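PDB 3LJE: zebrafish RNase5 from Danio rerio, which probably cleaves RNA as a ribonuclease of the pancreatic ribonuclease family, within the angiogenin-like branch found in fish. Local coordinates for residues Lys27-Ala39 / Cys85-Arg99. Numbering follows the deposited sequence.
Sequences KCDRAMSIKKITA and CKLKSGNRRPNCQYR. With ACT (acetate ion), chain B.
Cys-28 and Cys-85 form a disulfide that ties the first turn of helix 28-34 to strand 85-89, its sulfurs 2.1 Å apart with a torsion of -79° about the S-S bond. Beside it the ring of Tyr-98 lies between two aliphatic groups: Met-32 CG sits over one face, 3.8 Å from the ring centroid, as a CH-pi contact, and Leu-87 CD1 rests on the opposite face. Bends at chi2 (-60°) and chi3 fold the flexible methionine across the ring, with CE 3.4 Å from Tyr-98 OH and SD farther above the face as a Met-aromatic contact. Asp-29, short and acidic, reaches the strand backbone: OD1 takes the Tyr-98 N-H through its syn lone pair at 2.6 Å, and OD2 accepts from a water. The helix thus packs on the antiparallel hairpin of strands 80-89 and 97-112, which has a classic beta bulge where Lys-88 and Ser-89 face Gln-97, within the disulfide-braced pancreatic ribonuclease fold. At the far end of the helix, the long side chain of Arg-93 bends at chi3 so that NH1 meets Ser-33 O at 2.9 Å, nearly straight (168°) and in the guanidinium plane, while NH2 adds a weak bond. That carbonyl also accepts Lys-36 N in the Schellman motif, where Lys-36 takes a positive phi; the guanidinium charge probably complements the partial negative charge of this helix end. Were Arg-93 replaced by an alanine, Ser-33 O would keep its Lys-36 bond but is likely to lose its cationic partner, and Thr-38 CG2 the aliphatic stem whose CD lies 3.8 Å from it. Farther out, Tyr-98 OH is hydrogen-bonded to Lys-46 O, and a water donates to both Tyr-98 OH and Ile-37 O, while Cys-96 is disulfide-bonded to Cys-45, fastening the hairpin loop to the chain beyond the helix.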
loop_
_atom_site.group_PDB
_atom_site.type_symbol
_atom_site.label_atom_id
_atom_site.label_comp_id
_atom_site.label_asym_id
_atom_site.label_seq_id
_atom_site.Cartn_x
_atom_site.Cartn_y
_atom_site.Cartn_z
ATOM N N LYS A 27 1.168 13.686 6.408
ATOM C CA LYS A 27 -0.194 13.460 5.932
ATOM C C LYS A 27 -0.838 12.136 6.335
ATOM O O LYS A 27 -1.960 11.812 5.863
ATOM C CB LYS A 27 -0.174 13.530 4.351
ATOM C CG LYS A 27 0.316 14.917 3.747
ATOM C CD LYS A 27 0.331 14.714 2.125
ATOM C CE LYS A 27 1.215 15.632 1.528
ATOM N NZ LYS A 27 1.159 15.636 0.117
ATOM N N CYS A 28 -0.116 11.293 7.121
ATOM C CA CYS A 28 -0.724 10.022 7.490
ATOM C C CYS A 28 -2.178 10.106 7.993
ATOM O O CYS A 28 -3.005 9.359 7.524
ATOM C CB CYS A 28 0.094 9.259 8.594
ATOM S SG CYS A 28 1.632 8.533 7.881
ATOM N N ASP A 29 -2.464 10.954 8.985
ATOM C CA ASP A 29 -3.814 10.953 9.518
ATOM C C ASP A 29 -4.872 11.269 8.441
ATOM O O ASP A 29 -5.861 10.526 8.333
ATOM C CB ASP A 29 -3.994 11.976 10.631
ATOM C CG ASP A 29 -3.266 11.544 11.992
ATOM O OD1 ASP A 29 -2.668 10.404 12.045
ATOM O OD2 ASP A 29 -3.297 12.370 12.947
ATOM N N ARG A 30 -4.639 12.339 7.669
ATOM C CA ARG A 30 -5.682 12.704 6.671
ATOM C C ARG A 30 -5.764 11.670 5.536
ATOM O O ARG A 30 -6.859 11.395 5.039
ATOM C CB ARG A 30 -5.462 14.153 6.116
ATOM C CG ARG A 30 -4.516 14.352 4.866
ATOM C CD ARG A 30 -4.396 15.780 4.345
ATOM N NE ARG A 30 -3.506 16.541 5.184
ATOM C CZ ARG A 30 -2.626 17.487 4.888
ATOM N NH1 ARG A 30 -2.362 17.953 3.657
ATOM N NH2 ARG A 30 -1.998 17.979 5.912
ATOM N N ALA A 31 -4.629 11.074 5.118
ATOM C CA ALA A 31 -4.640 10.062 4.073
ATOM C C ALA A 31 -5.426 8.843 4.576
ATOM O O ALA A 31 -6.265 8.315 3.858
ATOM C CB ALA A 31 -3.224 9.668 3.668
ATOM N N MET A 32 -5.148 8.383 5.808
ATOM C CA MET A 32 -5.855 7.174 6.317
ATOM C C MET A 32 -7.374 7.456 6.417
ATOM O O MET A 32 -8.227 6.620 6.187
ATOM C CB MET A 32 -5.298 6.782 7.724
ATOM C CG MET A 32 -3.798 6.296 7.683
ATOM S SD MET A 32 -3.577 4.760 6.575
ATOM C CE MET A 32 -4.278 3.512 7.772
ATOM N N SER A 33 -7.658 8.673 6.791
ATOM C CA SER A 33 -9.051 9.070 6.951
ATOM C C SER A 33 -9.781 9.249 5.579
ATOM O O SER A 33 -10.773 8.599 5.336
ATOM C CB SER A 33 -9.061 10.384 7.752
ATOM O OG SER A 33 -10.374 10.882 7.720
ATOM N N ILE A 34 -9.250 10.089 4.704
ATOM C CA ILE A 34 -9.997 10.384 3.455
ATOM C C ILE A 34 -10.041 9.125 2.529
ATOM O O ILE A 34 -11.028 8.922 1.849
ATOM C CB ILE A 34 -9.341 11.588 2.698
ATOM C CG1 ILE A 34 -10.346 12.107 1.627
ATOM C CG2 ILE A 34 -8.002 11.220 1.984
ATOM C CD1 ILE A 34 -9.658 13.343 0.814
ATOM N N LYS A 35 -9.032 8.231 2.623
ATOM C CA LYS A 35 -9.038 7.017 1.715
ATOM C C LYS A 35 -9.806 5.937 2.435
ATOM O O LYS A 35 -9.986 4.784 1.936
ATOM C CB LYS A 35 -7.573 6.568 1.406
ATOM C CG LYS A 35 -6.700 7.636 0.546
ATOM C CD LYS A 35 -5.196 7.269 0.695
ATOM C CE LYS A 35 -4.254 8.411 0.145
ATOM N NZ LYS A 35 -4.306 8.387 -1.332
ATOM N N LYS A 36 -10.322 6.270 3.608
ATOM C CA LYS A 36 -11.092 5.297 4.340
ATOM C C LYS A 36 -10.383 3.940 4.566
ATOM O O LYS A 36 -10.975 2.826 4.395
ATOM C CB LYS A 36 -12.437 5.045 3.624
ATOM C CG LYS A 36 -13.254 6.335 3.481
ATOM C CD LYS A 36 -14.769 5.940 3.135
ATOM C CE LYS A 36 -15.784 7.011 3.556
ATOM N NZ LYS A 36 -15.380 8.354 3.099
ATOM N N ILE A 37 -9.146 4.007 5.033
ATOM C CA ILE A 37 -8.401 2.766 5.183
ATOM C C ILE A 37 -8.571 2.292 6.609
ATOM O O ILE A 37 -8.007 2.913 7.521
ATOM C CB ILE A 37 -6.944 3.014 4.918
ATOM C CG1 ILE A 37 -6.872 3.532 3.459
ATOM C CG2 ILE A 37 -6.057 1.681 5.108
ATOM C CD1 ILE A 37 -5.475 4.058 3.146
ATOM N N THR A 38 -9.349 1.226 6.792
ATOM C CA THR A 38 -9.590 0.681 8.160
ATOM C C THR A 38 -9.073 -0.735 8.269
ATOM O O THR A 38 -8.584 -1.272 7.309
ATOM C CB THR A 38 -11.102 0.656 8.459
ATOM O OG1 THR A 38 -11.750 -0.144 7.495
ATOM C CG2 THR A 38 -11.690 2.009 8.377
ATOM N N ALA A 39 -9.204 -1.312 9.464
ATOM C CA ALA A 39 -8.795 -2.682 9.660
ATOM C C ALA A 39 -9.958 -3.519 9.118
ATOM O O ALA A 39 -11.034 -3.520 9.708
ATOM C CB ALA A 39 -8.532 -3.009 11.114
ATOM N N CYS A 85 2.689 4.499 7.632
ATOM C CA CYS A 85 1.897 5.177 8.676
ATOM C C CYS A 85 1.629 4.143 9.768
ATOM O O CYS A 85 1.098 3.130 9.431
ATOM C CB CYS A 85 0.525 5.654 8.096
ATOM S SG CYS A 85 0.839 6.945 6.839
ATOM N N LYS A 86 2.038 4.387 11.019
ATOM C CA LYS A 86 1.814 3.418 12.105
ATOM C C LYS A 86 0.950 4.054 13.168
ATOM O O LYS A 86 1.205 5.148 13.605
ATOM C CB LYS A 86 3.121 2.983 12.792
ATOM C CG LYS A 86 4.130 2.532 11.803
ATOM C CD LYS A 86 5.529 2.191 12.441
ATOM C CE LYS A 86 6.607 2.568 11.339
ATOM N NZ LYS A 86 7.228 1.288 10.789
ATOM N N LEU A 87 -0.024 3.314 13.593
ATOM C CA LEU A 87 -0.986 3.772 14.551
ATOM C C LEU A 87 -0.310 4.013 15.885
ATOM O O LEU A 87 0.381 3.108 16.405
ATOM C CB LEU A 87 -2.012 2.723 14.684
ATOM C CG LEU A 87 -3.154 3.130 15.596
ATOM C CD1 LEU A 87 -3.989 4.266 14.915
ATOM C CD2 LEU A 87 -4.069 1.865 15.805
ATOM N N LYS A 88 -0.470 5.221 16.409
ATOM C CA LYS A 88 0.155 5.599 17.668
ATOM C C LYS A 88 -0.977 5.443 18.661
ATOM O O LYS A 88 -0.763 4.859 19.656
ATOM C CB LYS A 88 0.665 7.033 17.629
ATOM C CG LYS A 88 1.828 7.347 18.596
ATOM C CD LYS A 88 3.185 6.450 18.448
ATOM C CE LYS A 88 4.412 7.242 19.009
ATOM N NZ LYS A 88 5.751 6.734 18.586
ATOM N N SER A 89 -2.196 5.938 18.393
ATOM C CA SER A 89 -3.314 5.734 19.348
ATOM C C SER A 89 -4.720 5.747 18.713
ATOM O O SER A 89 -4.868 6.124 17.555
ATOM C CB SER A 89 -3.239 6.772 20.474
ATOM O OG SER A 89 -3.366 8.091 19.996
ATOM N N GLY A 90 -5.736 5.361 19.486
ATOM C CA GLY A 90 -7.120 5.366 19.018
ATOM C C GLY A 90 -7.490 3.917 18.702
ATOM O O GLY A 90 -6.601 3.114 18.350
ATOM N N ASN A 91 -8.768 3.568 18.784
ATOM C CA ASN A 91 -9.150 2.221 18.509
ATOM C C ASN A 91 -10.045 2.148 17.267
ATOM O O ASN A 91 -9.950 1.184 16.468
ATOM C CB ASN A 91 -9.845 1.629 19.738
ATOM C CG ASN A 91 -8.934 1.585 20.947
ATOM O OD1 ASN A 91 -8.950 2.494 21.786
ATOM N ND2 ASN A 91 -8.094 0.549 21.029
ATOM N N ARG A 92 -10.915 3.149 17.105
ATOM C CA ARG A 92 -11.773 3.138 15.928
ATOM C C ARG A 92 -11.826 4.512 15.302
ATOM O O ARG A 92 -11.494 5.477 15.966
ATOM C CB ARG A 92 -13.216 2.738 16.286
ATOM C CG ARG A 92 -13.334 1.467 17.171
ATOM C CD ARG A 92 -14.812 1.042 17.175
ATOM N NE ARG A 92 -15.164 0.670 15.806
ATOM C CZ ARG A 92 -15.224 -0.586 15.325
ATOM N NH1 ARG A 92 -14.976 -1.644 16.124
ATOM N NH2 ARG A 92 -15.463 -0.792 14.009
ATOM N N ARG A 93 -12.245 4.586 14.020
ATOM C CA ARG A 93 -12.417 5.907 13.351
ATOM C C ARG A 93 -13.468 6.647 14.225
ATOM O O ARG A 93 -14.434 6.016 14.687
ATOM C CB ARG A 93 -13.089 5.770 11.977
ATOM C CG ARG A 93 -12.274 5.275 10.810
ATOM C CD ARG A 93 -13.149 5.295 9.470
ATOM N NE ARG A 93 -13.583 6.621 8.969
ATOM C CZ ARG A 93 -12.923 7.324 8.013
ATOM N NH1 ARG A 93 -11.785 6.864 7.456
ATOM N NH2 ARG A 93 -13.445 8.436 7.508
ATOM N N PRO A 94 -13.355 7.971 14.373
ATOM C CA PRO A 94 -12.309 8.819 13.753
ATOM C C PRO A 94 -11.153 9.171 14.697
ATOM O O PRO A 94 -10.434 10.205 14.523
ATOM C CB PRO A 94 -13.099 10.083 13.449
ATOM C CG PRO A 94 -13.890 10.258 14.851
ATOM C CD PRO A 94 -14.379 8.792 15.074
ATOM N N ASN A 95 -10.937 8.341 15.701
ATOM C CA ASN A 95 -9.939 8.737 16.643
ATOM C C ASN A 95 -8.543 8.267 16.262
ATOM O O ASN A 95 -7.639 8.476 17.051
ATOM C CB ASN A 95 -10.264 8.170 18.024
ATOM C CG ASN A 95 -11.738 8.349 18.417
ATOM O OD1 ASN A 95 -12.315 9.449 18.238
ATOM N ND2 ASN A 95 -12.346 7.291 19.008
ATOM N N CYS A 96 -8.367 7.623 15.111
ATOM C CA CYS A 96 -7.025 7.138 14.791
ATOM C C CYS A 96 -5.935 8.243 14.667
ATOM O O CYS A 96 -6.151 9.256 14.011
ATOM C CB CYS A 96 -7.088 6.346 13.483
ATOM S SG CYS A 96 -8.556 5.285 13.311
ATOM N N GLN A 97 -4.765 8.061 15.306
ATOM C CA GLN A 97 -3.646 8.962 15.126
ATOM C C GLN A 97 -2.426 8.137 14.723
ATOM O O GLN A 97 -2.113 7.128 15.405
ATOM C CB GLN A 97 -3.312 9.696 16.402
ATOM C CG GLN A 97 -4.446 10.652 16.752
ATOM C CD GLN A 97 -4.119 11.489 17.981
ATOM O OE1 GLN A 97 -4.786 11.368 19.032
ATOM N NE2 GLN A 97 -3.086 12.321 17.866
ATOM N N TYR A 98 -1.719 8.610 13.698
ATOM C CA TYR A 98 -0.535 7.893 13.151
ATOM C C TYR A 98 0.775 8.660 13.243
ATOM O O TYR A 98 0.776 9.896 13.322
ATOM C CB TYR A 98 -0.808 7.594 11.649
ATOM C CG TYR A 98 -1.922 6.654 11.428
ATOM C CD1 TYR A 98 -1.667 5.252 11.369
ATOM C CD2 TYR A 98 -3.247 7.093 11.369
ATOM C CE1 TYR A 98 -2.678 4.356 11.264
ATOM C CE2 TYR A 98 -4.278 6.167 11.286
ATOM C CZ TYR A 98 -3.972 4.810 11.228
ATOM O OH TYR A 98 -4.941 3.876 11.084
ATOM N N ARG A 99 1.904 7.940 13.146
ATOM C CA ARG A 99 3.191 8.598 13.064
ATOM C C ARG A 99 3.672 8.105 11.726
ATOM O O ARG A 99 3.483 6.934 11.403
ATOM C CB ARG A 99 4.092 8.080 14.186
ATOM C CG ARG A 99 5.589 8.420 14.097
ATOM C CD ARG A 99 5.959 9.956 14.253
ATOM N NE ARG A 99 5.633 10.620 15.554
ATOM C CZ ARG A 99 5.526 10.023 16.765
ATOM N NH1 ARG A 99 5.705 8.705 16.904
ATOM N NH2 ARG A 99 5.235 10.758 17.857
HETATM C C ACT B . -10.773 -0.707 3.686
HETATM O O ACT B . -11.439 -0.865 2.639
HETATM O OXT ACT B . -9.564 -0.392 3.728
HETATM C CH3 ACT B . -11.497 -0.924 5.016
HETATM O O HOH W 1 -1.394 12.171 14.680
HETATM O O HOH W 2 -10.079 5.485 8.523
HETATM O O HOH W 3 -14.182 10.199 5.010
HETATM O O HOH W 4 -7.641 3.274 10.069
#